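Local coordinates for uncharacterized protein TP-0789 domain-containing protein (Desulfovibrio piger ATCC 29098, PDB 4Z48) that is of unknown function but has the fold of the LolA/LolB lipoprotein-sorting proteins, which suggests a role in handling lipids or lipoproteins, at residues D14-M19 with Y149-T154; Q26-E31 with T49-F54; S35-G40 with G218-I223; T161-Q166 with R188-L193. All blocks are in the same frame, centred on the assembly; numbering follows the deposited sequence.

Overall arrangement
From the N terminus, helix 8-20 supplies the first half of contact 1, whose partner, strand 146-155, comes some 130 residues later. Inside that long loop contact 2 closes the hairpin of strands 27-38 and 41-54. Contact 3 takes the far end of strand 27-38 and pairs it with strand 219-230, so its loop crosses those of contacts 1 and 2. Contact 4, between 161-166 and 188-193, follows contact 1 in series and falls within the span of contact 3; Arg153 N and Gln166 O, 2.8 Å apart, link contacts 1 and 4. Together they tie the N-terminal helix and hairpin to the later strands of the antiparallel LolA-like fold.

Contact 1: residues D14-M19 with Y149-T154; sequences DLAVRM and YILERT
Tyr149 OH is tied to the guanidinium of Arg18 by one direct bond, Arg18 NH2 to Tyr149 OH at 3.0 Å, and by a bridge through water 1, which accepts from Arg18 NH1 and lies 2.7 Å from Tyr149 OH. The direct bond is bent, 145° at the hydrogen, but the hydroxyl sits close to the guanidinium plane, with the guanidinium and phenol planes almost perpendicular. A bend at chi3 (-72°) brings the Arg18 head round to the hydroxyl. Segment 14-19 of helix 8-20 runs nearly square to segment 149-154 of strand 146-155 (98° between their directions), packed on the antiparallel strands of this LolA-like fold. Leu15 CD1 rests over one face of the Tyr149 ring, 4.1 Å from its centroid, as a CH-pi contact. The other branch, Leu15 CD2, reaches Leu151 CD2 at 3.8 Å. Leu151 CD2 also meets Met19 SE (selenomethionine) at 3.8 Å and touches the helix at Ala16. Ala16 also packs on Tyr135 of strand 133-143, Met19 on Val170 of strand 163-171.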
loop_
_atom_site.group_PDB
_atom_site.type_symbol
_atom_site.label_atom_id
_atom_site.label_comp_id
_atom_site.label_asym_id
_atom_site.label_seq_id
_atom_site.Cartn_x
_atom_site.Cartn_y
_atom_site.Cartn_z
ATOM N N ASP A 14 -20.036 3.066 2.245
ATOM C CA ASP A 14 -20.410 1.853 2.969
ATOM C C ASP A 14 -19.548 0.643 2.518
ATOM O O ASP A 14 -19.093 -0.137 3.364
ATOM C CB ASP A 14 -21.909 1.588 2.851
ATOM C CG ASP A 14 -22.712 2.585 3.689
ATOM O OD1 ASP A 14 -22.099 3.298 4.515
ATOM O OD2 ASP A 14 -23.933 2.652 3.517
ATOM N N LEU A 15 -19.273 0.540 1.204
ATOM C CA LEU A 15 -18.397 -0.488 0.648
ATOM C C LEU A 15 -16.972 -0.316 1.160
ATOM O O LEU A 15 -16.381 -1.295 1.632
ATOM C CB LEU A 15 -18.410 -0.483 -0.890
ATOM C CG LEU A 15 -17.464 -1.473 -1.574
ATOM C CD1 LEU A 15 -17.861 -2.912 -1.270
ATOM C CD2 LEU A 15 -17.413 -1.225 -3.046
ATOM N N ALA A 16 -16.429 0.926 1.093
ATOM C CA ALA A 16 -15.092 1.241 1.586
ATOM C C ALA A 16 -14.929 0.795 3.056
ATOM O O ALA A 16 -13.891 0.259 3.398
ATOM C CB ALA A 16 -14.812 2.731 1.434
ATOM N N VAL A 17 -15.979 0.959 3.884
ATOM C CA VAL A 17 -16.014 0.577 5.302
ATOM C C VAL A 17 -15.908 -0.959 5.427
ATOM O O VAL A 17 -15.104 -1.438 6.226
ATOM C CB VAL A 17 -17.281 1.132 6.028
ATOM C CG1 VAL A 17 -17.514 0.464 7.385
ATOM C CG2 VAL A 17 -17.210 2.651 6.184
ATOM N N ARG A 18 -16.715 -1.703 4.646
ATOM C CA ARG A 18 -16.701 -3.180 4.613
ATOM C C ARG A 18 -15.316 -3.698 4.216
ATOM O O ARG A 18 -14.813 -4.655 4.820
ATOM C CB ARG A 18 -17.763 -3.738 3.646
ATOM C CG ARG A 18 -19.200 -3.586 4.131
ATOM C CD ARG A 18 -20.112 -4.623 3.497
ATOM N NE ARG A 18 -20.371 -4.375 2.077
ATOM C CZ ARG A 18 -20.377 -5.315 1.130
ATOM N NH1 ARG A 18 -20.129 -6.586 1.439
ATOM N NH2 ARG A 18 -20.635 -4.991 -0.133
HETATM N N MSE A 19 -14.686 -3.050 3.215
HETATM C CA MSE A 19 -13.345 -3.381 2.752
HETATM C C MSE A 19 -12.320 -3.231 3.873
HETATM O O MSE A 19 -11.380 -4.012 3.959
HETATM C CB MSE A 19 -12.952 -2.472 1.575
HETATM C CG MSE A 19 -13.756 -2.732 0.318
HETATM SE SE MSE A 19 -13.302 -1.419 -1.058
HETATM C CE MSE A 19 -11.410 -1.876 -1.449
ATOM N N TYR A 149 -17.253 -4.841 -7.881
ATOM C CA TYR A 149 -17.833 -3.503 -7.696
ATOM C C TYR A 149 -16.831 -2.528 -8.347
ATOM O O TYR A 149 -15.622 -2.775 -8.250
ATOM C CB TYR A 149 -17.938 -3.146 -6.208
ATOM C CG TYR A 149 -18.814 -4.005 -5.347
ATOM C CD1 TYR A 149 -20.195 -3.872 -5.381
ATOM C CD2 TYR A 149 -18.262 -4.860 -4.393
ATOM C CE1 TYR A 149 -21.015 -4.615 -4.538
ATOM C CE2 TYR A 149 -19.075 -5.624 -3.553
ATOM C CZ TYR A 149 -20.452 -5.480 -3.617
ATOM O OH TYR A 149 -21.286 -6.212 -2.797
ATOM N N ILE A 150 -17.307 -1.459 -8.983
ATOM C CA ILE A 150 -16.486 -0.378 -9.508
ATOM C C ILE A 150 -16.628 0.750 -8.472
ATOM O O ILE A 150 -17.722 1.298 -8.296
ATOM C CB ILE A 150 -16.829 0.070 -10.961
ATOM C CG1 ILE A 150 -16.891 -1.134 -11.955
ATOM C CG2 ILE A 150 -15.811 1.159 -11.432
ATOM C CD1 ILE A 150 -17.799 -0.880 -13.165
ATOM N N LEU A 151 -15.533 1.052 -7.749
ATOM C CA LEU A 151 -15.541 2.052 -6.685
ATOM C C LEU A 151 -14.540 3.131 -6.961
ATOM O O LEU A 151 -13.328 2.851 -6.984
ATOM C CB LEU A 151 -15.199 1.394 -5.311
ATOM C CG LEU A 151 -15.279 2.331 -4.079
ATOM C CD1 LEU A 151 -16.697 2.897 -3.901
ATOM C CD2 LEU A 151 -14.874 1.597 -2.810
ATOM N N GLU A 152 -15.021 4.352 -7.180
ATOM C CA GLU A 152 -14.143 5.495 -7.374
ATOM C C GLU A 152 -13.936 6.165 -6.045
ATOM O O GLU A 152 -14.900 6.310 -5.277
ATOM C CB GLU A 152 -14.727 6.507 -8.376
ATOM C CG GLU A 152 -14.811 6.014 -9.811
ATOM C CD GLU A 152 -15.039 7.083 -10.869
ATOM O OE1 GLU A 152 -14.935 8.292 -10.550
ATOM O OE2 GLU A 152 -15.287 6.703 -12.037
ATOM N N ARG A 153 -12.707 6.583 -5.764
ATOM C CA ARG A 153 -12.429 7.339 -4.548
ATOM C C ARG A 153 -11.576 8.550 -4.909
ATOM O O ARG A 153 -10.686 8.443 -5.734
ATOM C CB ARG A 153 -11.828 6.472 -3.426
ATOM C CG ARG A 153 -10.367 6.142 -3.508
ATOM C CD ARG A 153 -9.939 5.389 -2.279
ATOM N NE ARG A 153 -8.528 5.035 -2.373
ATOM C CZ ARG A 153 -7.891 4.244 -1.518
ATOM N NH1 ARG A 153 -8.544 3.687 -0.505
ATOM N NH2 ARG A 153 -6.606 3.977 -1.688
ATOM N N THR A 154 -11.949 9.714 -4.380
ATOM C CA THR A 154 -11.288 10.988 -4.627
ATOM C C THR A 154 -10.757 11.472 -3.290
ATOM O O THR A 154 -11.512 11.465 -2.318
ATOM C CB THR A 154 -12.284 11.984 -5.287
ATOM O OG1 THR A 154 -12.784 11.414 -6.486
ATOM C CG2 THR A 154 -11.641 13.297 -5.659
HETATM O O HOH W 1 -20.402 -8.173 -1.121
#

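Contact 2: residues Q26-E31 with T49-F54; sequences QDSYSE and TYSKHF
Thr49 and Ser30 form a hydrogen-bonded antiparallel pair, with Thr49 N to Ser30 O at 2.9 Å and Ser30 N to Thr49 O returning the bond; water 4 joins their hydroxyls. Tyr50, on the other face, lies beside Tyr29 and points the same way: Tyr50 CE2 comes to Tyr29 CD1 at 3.6 Å, near the plane of the Tyr29 ring, while the two planes stand 56° apart. Water 3 connects both phenol oxygens, and Tyr29 OH donates to Glu31 OE2 at 2.7 Å. Ser51 pairs with Ser28, Ser51 N to Ser28 O and Ser28 N to Ser51 O both 3.0 Å, in the hairpin of strands 27-38 and 41-54, part of the antiparallel LolA-like fold. Water 2 donates to Thr49 O at 2.8 Å and bonds Ser28 OG. Lys52 CG lies 4.0 Å from Asp27 CB; Lys52 then runs out to Leu234 and Asp236, Asp27 to Val232, Gly233 and Leu234. His53 N donates to Gln26 O at 2.9 Å, nearly straight at 171°, and His53 ND1 adds a weak bond.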
loop_
_atom_site.group_PDB
_atom_site.type_symbol
_atom_site.label_atom_id
_atom_site.label_comp_id
_atom_site.label_asym_id
_atom_site.label_seq_id
_atom_site.Cartn_x
_atom_site.Cartn_y
_atom_site.Cartn_z
ATOM N N GLN A 26 -3.956 -8.143 14.377
ATOM C CA GLN A 26 -3.301 -7.166 15.252
ATOM C C GLN A 26 -1.864 -6.944 14.795
ATOM O O GLN A 26 -1.314 -5.872 15.020
ATOM C CB GLN A 26 -3.351 -7.591 16.729
ATOM C CG GLN A 26 -4.669 -7.176 17.435
ATOM C CD GLN A 26 -4.960 -5.680 17.376
ATOM O OE1 GLN A 26 -5.873 -5.218 16.673
ATOM N NE2 GLN A 26 -4.178 -4.885 18.093
ATOM N N ASP A 27 -1.252 -7.953 14.155
ATOM C CA ASP A 27 0.098 -7.812 13.612
ATOM C C ASP A 27 0.287 -8.800 12.461
ATOM O O ASP A 27 -0.546 -9.689 12.265
ATOM C CB ASP A 27 1.166 -7.989 14.714
ATOM C CG ASP A 27 1.446 -9.399 15.184
ATOM O OD1 ASP A 27 1.587 -10.294 14.328
ATOM O OD2 ASP A 27 1.658 -9.581 16.392
ATOM N N SER A 28 1.326 -8.602 11.675
ATOM C CA SER A 28 1.661 -9.489 10.568
ATOM C C SER A 28 3.141 -9.434 10.201
ATOM O O SER A 28 3.840 -8.444 10.431
ATOM C CB SER A 28 0.836 -9.152 9.325
ATOM O OG SER A 28 1.075 -7.829 8.890
ATOM N N TYR A 29 3.582 -10.508 9.566
ATOM C CA TYR A 29 4.924 -10.671 9.058
ATOM C C TYR A 29 4.828 -11.192 7.659
ATOM O O TYR A 29 3.974 -12.044 7.411
ATOM C CB TYR A 29 5.696 -11.646 9.949
ATOM C CG TYR A 29 7.000 -12.110 9.352
ATOM C CD1 TYR A 29 8.150 -11.326 9.447
ATOM C CD2 TYR A 29 7.077 -13.300 8.629
ATOM C CE1 TYR A 29 9.362 -11.751 8.902
ATOM C CE2 TYR A 29 8.285 -13.727 8.065
ATOM C CZ TYR A 29 9.420 -12.942 8.202
ATOM O OH TYR A 29 10.615 -13.325 7.656
ATOM N N SER A 30 5.671 -10.693 6.738
ATOM C CA SER A 30 5.765 -11.278 5.403
ATOM C C SER A 30 7.148 -11.066 4.795
ATOM O O SER A 30 7.946 -10.273 5.275
ATOM C CB SER A 30 4.688 -10.768 4.456
ATOM O OG SER A 30 4.945 -9.472 3.958
ATOM N N GLU A 31 7.420 -11.846 3.762
ATOM C CA GLU A 31 8.619 -11.779 2.946
ATOM C C GLU A 31 8.192 -11.453 1.509
ATOM O O GLU A 31 7.131 -11.890 1.041
ATOM C CB GLU A 31 9.382 -13.107 3.021
ATOM C CG GLU A 31 9.967 -13.367 4.394
ATOM C CD GLU A 31 10.466 -14.781 4.592
ATOM O OE1 GLU A 31 10.639 -15.494 3.581
ATOM O OE2 GLU A 31 10.649 -15.189 5.759
ATOM N N THR A 49 8.582 -7.460 5.844
ATOM C CA THR A 49 7.709 -6.430 6.379
ATOM C C THR A 49 7.156 -6.878 7.729
ATOM O O THR A 49 6.569 -7.943 7.826
ATOM C CB THR A 49 6.560 -6.044 5.381
ATOM O OG1 THR A 49 7.122 -5.624 4.131
ATOM C CG2 THR A 49 5.691 -4.900 5.909
ATOM N N TYR A 50 7.264 -6.019 8.736
ATOM C CA TYR A 50 6.674 -6.241 10.071
ATOM C C TYR A 50 5.590 -5.185 10.277
ATOM O O TYR A 50 5.827 -4.031 9.943
ATOM C CB TYR A 50 7.755 -6.120 11.168
ATOM C CG TYR A 50 8.940 -7.035 10.978
ATOM C CD1 TYR A 50 10.017 -6.659 10.175
ATOM C CD2 TYR A 50 9.003 -8.268 11.620
ATOM C CE1 TYR A 50 11.099 -7.511 9.975
ATOM C CE2 TYR A 50 10.112 -9.102 11.478
ATOM C CZ TYR A 50 11.160 -8.719 10.655
ATOM O OH TYR A 50 12.249 -9.548 10.495
ATOM N N SER A 51 4.388 -5.563 10.755
ATOM C CA SER A 51 3.335 -4.561 10.981
ATOM C C SER A 51 2.619 -4.863 12.258
ATOM O O SER A 51 2.536 -6.030 12.630
ATOM C CB SER A 51 2.333 -4.511 9.826
ATOM O OG SER A 51 2.976 -4.598 8.567
ATOM N N LYS A 52 2.120 -3.831 12.942
ATOM C CA LYS A 52 1.393 -3.994 14.177
ATOM C C LYS A 52 0.475 -2.802 14.385
ATOM O O LYS A 52 0.872 -1.667 14.109
ATOM C CB LYS A 52 2.365 -4.175 15.362
ATOM C CG LYS A 52 1.685 -4.558 16.675
ATOM C CD LYS A 52 2.689 -4.710 17.796
ATOM C CE LYS A 52 1.979 -5.038 19.075
ATOM N NZ LYS A 52 2.940 -5.344 20.165
ATOM N N HIS A 53 -0.767 -3.072 14.839
ATOM C CA HIS A 53 -1.764 -2.046 15.132
ATOM C C HIS A 53 -1.429 -1.363 16.434
ATOM O O HIS A 53 -0.814 -1.971 17.327
ATOM C CB HIS A 53 -3.188 -2.638 15.141
ATOM C CG HIS A 53 -3.696 -2.863 13.754
ATOM N ND1 HIS A 53 -3.302 -3.955 13.013
ATOM C CD2 HIS A 53 -4.417 -2.040 12.958
ATOM C CE1 HIS A 53 -3.869 -3.813 11.824
ATOM N NE2 HIS A 53 -4.521 -2.662 11.733
ATOM N N PHE A 54 -1.710 -0.052 16.480
ATOM C CA PHE A 54 -1.443 0.851 17.607
ATOM C C PHE A 54 -2.590 1.848 17.753
ATOM O O PHE A 54 -3.427 1.951 16.862
ATOM C CB PHE A 54 -0.107 1.615 17.391
ATOM C CG PHE A 54 1.155 0.835 17.687
ATOM C CD1 PHE A 54 1.756 0.054 16.705
ATOM C CD2 PHE A 54 1.763 0.912 18.935
ATOM C CE1 PHE A 54 2.935 -0.651 16.970
ATOM C CE2 PHE A 54 2.939 0.202 19.202
ATOM C CZ PHE A 54 3.522 -0.565 18.214
HETATM O O HOH W 2 3.792 -7.659 7.605
HETATM O O HOH W 3 12.430 -12.667 10.300
HETATM O O HOH W 4 7.402 -8.143 2.932
#

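Contact 3: residues S35-G40 with G218-I223; sequences SINRGG and GSFTVI
Asn37 lies flat against the Phe220 ring: its CB stands over one face, 3.7 Å from the centroid as a CH-pi contact, and its amide plane is only 12° from the ring plane. Phe220 reaches this place with CG wedged between its own backbone N and carbonyl carbon (chi1 64°), which folds the ring across toward Asn37. The backbones of the same two residues also join, Asn37 N to Phe220 O at 2.8 Å and Phe220 N to Asn37 O at 3.1 Å. Ser35 and Val222 repeat the pattern, with Val222 N to Ser35 O at 2.8 Å, and water 5 donates to both Ser35 O and Phe220 O. These antiparallel pairs fasten strand 27-38 to strand 219-230, bringing N-terminal and late parts of the LolA-like fold side by side. On the other face Ile36 CG2 touches Thr221 OG1 at 3.7 Å, the two side chains running alongside. Near the strand end, Ser219 CB sits over one face of the Arg38 guanidinium, toward its rim. Further out, Asp118 holds both hydroxyls, OD1 taking Ser219 OG and OD2 Thr221 OG1. Arg211 makes a cation-pi contact with Phe220, while Gly218 and Ser219, both opposite Arg214, form a G1 beta bulge.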
loop_
_atom_site.group_PDB
_atom_site.type_symbol
_atom_site.label_atom_id
_atom_site.label_comp_id
_atom_site.label_asym_id
_atom_site.label_seq_id
_atom_site.Cartn_x
_atom_site.Cartn_y
_atom_site.Cartn_z
ATOM N N SER A 35 10.519 -7.098 -8.468
ATOM C CA SER A 35 11.259 -7.033 -9.719
ATOM C C SER A 35 10.754 -5.796 -10.510
ATOM O O SER A 35 9.570 -5.687 -10.829
ATOM C CB SER A 35 11.093 -8.348 -10.492
ATOM O OG SER A 35 11.706 -8.275 -11.766
ATOM N N ILE A 36 11.655 -4.850 -10.762
ATOM C CA ILE A 36 11.384 -3.604 -11.465
ATOM C C ILE A 36 11.948 -3.681 -12.877
ATOM O O ILE A 36 13.179 -3.827 -13.047
ATOM C CB ILE A 36 12.014 -2.416 -10.673
ATOM C CG1 ILE A 36 11.650 -2.472 -9.169
ATOM C CG2 ILE A 36 11.559 -1.086 -11.293
ATOM C CD1 ILE A 36 12.576 -1.695 -8.244
ATOM N N ASN A 37 11.073 -3.522 -13.890
ATOM C CA ASN A 37 11.499 -3.598 -15.291
ATOM C C ASN A 37 11.391 -2.254 -15.985
ATOM O O ASN A 37 10.314 -1.700 -16.094
ATOM C CB ASN A 37 10.692 -4.656 -16.047
ATOM C CG ASN A 37 11.250 -5.051 -17.405
ATOM O OD1 ASN A 37 11.390 -4.232 -18.332
ATOM N ND2 ASN A 37 11.497 -6.344 -17.577
ATOM N N ARG A 38 12.499 -1.778 -16.515
ATOM C CA ARG A 38 12.548 -0.498 -17.217
ATOM C C ARG A 38 13.410 -0.645 -18.479
ATOM O O ARG A 38 14.628 -0.685 -18.374
ATOM C CB ARG A 38 13.104 0.589 -16.264
ATOM C CG ARG A 38 13.179 1.991 -16.872
ATOM C CD ARG A 38 13.855 2.998 -15.932
ATOM N NE ARG A 38 13.062 3.306 -14.735
ATOM C CZ ARG A 38 11.904 3.968 -14.745
ATOM N NH1 ARG A 38 11.383 4.393 -15.891
ATOM N NH2 ARG A 38 11.250 4.188 -13.615
ATOM N N GLY A 39 12.763 -0.759 -19.638
ATOM C CA GLY A 39 13.430 -0.918 -20.933
ATOM C C GLY A 39 14.264 -2.180 -21.077
ATOM O O GLY A 39 15.312 -2.158 -21.724
ATOM N N GLY A 40 13.813 -3.273 -20.456
ATOM C CA GLY A 40 14.544 -4.542 -20.454
ATOM C C GLY A 40 15.537 -4.670 -19.313
ATOM O O GLY A 40 15.976 -5.779 -18.990
ATOM N N GLY A 218 7.377 4.006 -18.755
ATOM C CA GLY A 218 7.778 2.825 -19.516
ATOM C C GLY A 218 8.323 1.743 -18.596
ATOM O O GLY A 218 9.288 1.053 -18.932
ATOM N N SER A 219 7.746 1.632 -17.395
ATOM C CA SER A 219 8.230 0.664 -16.422
ATOM C C SER A 219 7.096 -0.078 -15.738
ATOM O O SER A 219 5.976 0.454 -15.618
ATOM C CB SER A 219 9.090 1.348 -15.367
ATOM O OG SER A 219 8.453 2.478 -14.802
ATOM N N PHE A 220 7.405 -1.276 -15.226
ATOM C CA PHE A 220 6.444 -2.029 -14.421
ATOM C C PHE A 220 7.180 -2.765 -13.294
ATOM O O PHE A 220 8.335 -3.175 -13.463
ATOM C CB PHE A 220 5.604 -2.993 -15.266
ATOM C CG PHE A 220 6.373 -4.102 -15.940
ATOM C CD1 PHE A 220 6.958 -3.905 -17.186
ATOM C CD2 PHE A 220 6.470 -5.359 -15.353
ATOM C CE1 PHE A 220 7.657 -4.939 -17.824
ATOM C CE2 PHE A 220 7.167 -6.396 -15.988
ATOM C CZ PHE A 220 7.755 -6.186 -17.223
ATOM N N THR A 221 6.513 -2.888 -12.137
ATOM C CA THR A 221 7.051 -3.572 -10.963
ATOM C C THR A 221 6.182 -4.778 -10.636
ATOM O O THR A 221 4.959 -4.649 -10.583
ATOM C CB THR A 221 7.175 -2.562 -9.779
ATOM O OG1 THR A 221 8.111 -1.529 -10.157
ATOM C CG2 THR A 221 7.652 -3.218 -8.493
ATOM N N VAL A 222 6.801 -5.939 -10.377
ATOM C CA VAL A 222 6.029 -7.119 -9.958
ATOM C C VAL A 222 6.488 -7.489 -8.541
ATOM O O VAL A 222 7.671 -7.668 -8.324
ATOM C CB VAL A 222 6.143 -8.297 -10.957
ATOM C CG1 VAL A 222 5.354 -9.518 -10.472
ATOM C CG2 VAL A 222 5.677 -7.880 -12.352
ATOM N N ILE A 223 5.553 -7.597 -7.584
ATOM C CA ILE A 223 5.925 -7.964 -6.216
ATOM C C ILE A 223 5.245 -9.276 -5.838
ATOM O O ILE A 223 4.011 -9.387 -5.936
ATOM C CB ILE A 223 5.562 -6.853 -5.171
ATOM C CG1 ILE A 223 6.004 -5.434 -5.627
ATOM C CG2 ILE A 223 6.188 -7.219 -3.802
ATOM C CD1 ILE A 223 5.295 -4.339 -4.831
HETATM O O HOH W 5 9.012 -6.121 -13.421
#

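Contact 4: residues T161-Q166 with R188-L193; sequences TQYSRQ and RLVKKL
Tyr163 meets Val190 and Lys191, the two residues that form a classic beta bulge opposite Tyr182 in the antiparallel LolA-like fold. The segments 161-166 and 188-193 are not paired by backbone bonds here; strand 177-184 lies between strands 163-171 and 189-201, and the tyrosine reaches across with its side chain. The apolar part is an edge contact: Val190 CG1 lies in the plane of the Tyr163 ring, 3.8 Å from Tyr163 CE1, with the two side chains nearly perpendicular. Val190 CG1 occupies the slot between its backbone N and carbonyl carbon (chi1 65°), from where it faces that edge. Over one face of the same ring sits Gln162 CG, 3.4 Å above the plane and centred on it. The polar part is a weak hydrogen bond from Lys191 NZ to Tyr163 OH at 3.2 Å, delivered by a lysine chain stretched nearly straight past CG. Stronger partners fix both ends: Asp123 takes Lys191 NZ through OD2 as a salt bridge and Tyr163 OH through OD1, so one carboxylate spans the pair. Lys191 NZ also bonds Asp118 O and Ser120 OG. The turn leading into the tyrosine is an ST turn, closed by a nearly straight bond (169°) from Tyr163 N to Thr161 OG1 at 3.2 Å.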
loop_
_atom_site.group_PDB
_atom_site.type_symbol
_atom_site.label_atom_id
_atom_site.label_comp_id
_atom_site.label_asym_id
_atom_site.label_seq_id
_atom_site.Cartn_x
_atom_site.Cartn_y
_atom_site.Cartn_z
ATOM N N THR A 161 -1.354 14.328 -1.507
ATOM C CA THR A 161 -1.274 13.125 -2.358
ATOM C C THR A 161 -0.968 13.541 -3.783
ATOM O O THR A 161 -1.292 14.657 -4.177
ATOM C CB THR A 161 -2.614 12.302 -2.274
ATOM O OG1 THR A 161 -2.572 11.200 -3.188
ATOM C CG2 THR A 161 -3.855 13.143 -2.557
ATOM N N GLN A 162 -0.362 12.653 -4.568
ATOM C CA GLN A 162 -0.103 13.008 -5.964
ATOM C C GLN A 162 -1.347 12.688 -6.829
ATOM O O GLN A 162 -1.405 13.066 -8.000
ATOM C CB GLN A 162 1.125 12.227 -6.478
ATOM C CG GLN A 162 0.830 10.780 -6.750
ATOM C CD GLN A 162 2.062 9.967 -7.002
ATOM O OE1 GLN A 162 2.614 9.362 -6.080
ATOM N NE2 GLN A 162 2.499 9.924 -8.261
ATOM N N TYR A 163 -2.314 11.954 -6.262
ATOM C CA TYR A 163 -3.439 11.493 -7.054
ATOM C C TYR A 163 -4.671 12.378 -6.954
ATOM O O TYR A 163 -4.952 12.952 -5.904
ATOM C CB TYR A 163 -3.820 10.060 -6.672
ATOM C CG TYR A 163 -2.643 9.114 -6.620
ATOM C CD1 TYR A 163 -1.919 8.806 -7.769
ATOM C CD2 TYR A 163 -2.233 8.546 -5.415
ATOM C CE1 TYR A 163 -0.860 7.893 -7.736
ATOM C CE2 TYR A 163 -1.145 7.660 -5.362
ATOM C CZ TYR A 163 -0.449 7.362 -6.518
ATOM O OH TYR A 163 0.582 6.465 -6.430
ATOM N N SER A 164 -5.389 12.477 -8.066
ATOM C CA SER A 164 -6.629 13.248 -8.129
ATOM C C SER A 164 -7.809 12.325 -7.886
ATOM O O SER A 164 -8.828 12.763 -7.343
ATOM C CB SER A 164 -6.776 13.942 -9.476
ATOM O OG SER A 164 -6.745 12.980 -10.516
ATOM N N ARG A 165 -7.675 11.053 -8.309
ATOM C CA ARG A 165 -8.753 10.074 -8.173
ATOM C C ARG A 165 -8.235 8.681 -8.515
ATOM O O ARG A 165 -7.247 8.522 -9.245
ATOM C CB ARG A 165 -9.962 10.471 -9.050
ATOM C CG ARG A 165 -10.127 9.756 -10.386
ATOM C CD ARG A 165 -11.145 10.445 -11.266
ATOM N NE ARG A 165 -10.693 10.397 -12.655
ATOM C CZ ARG A 165 -11.058 9.462 -13.518
ATOM N NH1 ARG A 165 -11.919 8.518 -13.158
ATOM N NH2 ARG A 165 -10.579 9.473 -14.756
ATOM N N GLN A 166 -8.868 7.685 -7.917
ATOM C CA GLN A 166 -8.558 6.287 -8.084
ATOM C C GLN A 166 -9.816 5.489 -8.374
ATOM O O GLN A 166 -10.801 5.603 -7.640
ATOM C CB GLN A 166 -7.862 5.715 -6.840
ATOM C CG GLN A 166 -6.521 6.433 -6.531
ATOM C CD GLN A 166 -5.954 6.005 -5.211
ATOM O OE1 GLN A 166 -6.579 5.258 -4.446
ATOM N NE2 GLN A 166 -4.727 6.423 -4.946
ATOM N N ARG A 188 -4.449 12.672 -15.800
ATOM C CA ARG A 188 -3.814 11.659 -16.654
ATOM C C ARG A 188 -3.629 10.369 -15.889
ATOM O O ARG A 188 -3.272 10.401 -14.704
ATOM C CB ARG A 188 -2.428 12.126 -17.193
ATOM C CG ARG A 188 -2.479 13.386 -18.045
ATOM C CD ARG A 188 -1.081 13.880 -18.346
ATOM N NE ARG A 188 -0.344 14.163 -17.113
ATOM C CZ ARG A 188 0.622 15.063 -17.009
ATOM N NH1 ARG A 188 0.976 15.793 -18.063
ATOM N NH2 ARG A 188 1.232 15.258 -15.846
ATOM N N LEU A 189 -3.798 9.242 -16.581
ATOM C CA LEU A 189 -3.556 7.910 -16.010
ATOM C C LEU A 189 -2.071 7.758 -15.656
ATOM O O LEU A 189 -1.228 7.737 -16.556
ATOM C CB LEU A 189 -3.994 6.811 -16.987
ATOM C CG LEU A 189 -3.860 5.372 -16.486
ATOM C CD1 LEU A 189 -4.830 5.093 -15.342
ATOM C CD2 LEU A 189 -4.106 4.402 -17.610
ATOM N N VAL A 190 -1.746 7.737 -14.350
ATOM C CA VAL A 190 -0.342 7.709 -13.897
ATOM C C VAL A 190 0.091 6.276 -13.477
ATOM O O VAL A 190 1.274 5.912 -13.629
ATOM C CB VAL A 190 -0.045 8.778 -12.782
ATOM C CG1 VAL A 190 -0.806 8.513 -11.490
ATOM C CG2 VAL A 190 1.451 8.887 -12.497
ATOM N N LYS A 191 -0.851 5.473 -12.947
ATOM C CA LYS A 191 -0.496 4.120 -12.528
ATOM C C LYS A 191 -1.628 3.162 -12.750
ATOM O O LYS A 191 -2.812 3.505 -12.541
ATOM C CB LYS A 191 -0.070 4.037 -11.039
ATOM C CG LYS A 191 0.977 4.950 -10.572
ATOM C CD LYS A 191 1.557 4.452 -9.289
ATOM C CE LYS A 191 2.553 5.476 -8.886
ATOM N NZ LYS A 191 3.196 5.130 -7.618
ATOM N N LYS A 192 -1.269 1.934 -13.145
ATOM C CA LYS A 192 -2.208 0.811 -13.294
ATOM C C LYS A 192 -1.760 -0.280 -12.312
ATOM O O LYS A 192 -0.610 -0.699 -12.360
ATOM C CB LYS A 192 -2.272 0.265 -14.747
ATOM C CG LYS A 192 -2.833 1.219 -15.789
ATOM C CD LYS A 192 -3.309 0.430 -17.016
ATOM C CE LYS A 192 -2.645 0.851 -18.315
ATOM N NZ LYS A 192 -3.319 0.267 -19.522
ATOM N N LEU A 193 -2.647 -0.682 -11.400
ATOM C CA LEU A 193 -2.357 -1.710 -10.402
ATOM C C LEU A 193 -3.166 -2.950 -10.685
ATOM O O LEU A 193 -4.342 -2.851 -11.042
ATOM C CB LEU A 193 -2.642 -1.220 -8.987
ATOM C CG LEU A 193 -1.765 -0.097 -8.405
ATOM C CD1 LEU A 193 -2.087 1.256 -9.047
ATOM C CD2 LEU A 193 -2.014 0.027 -6.905
#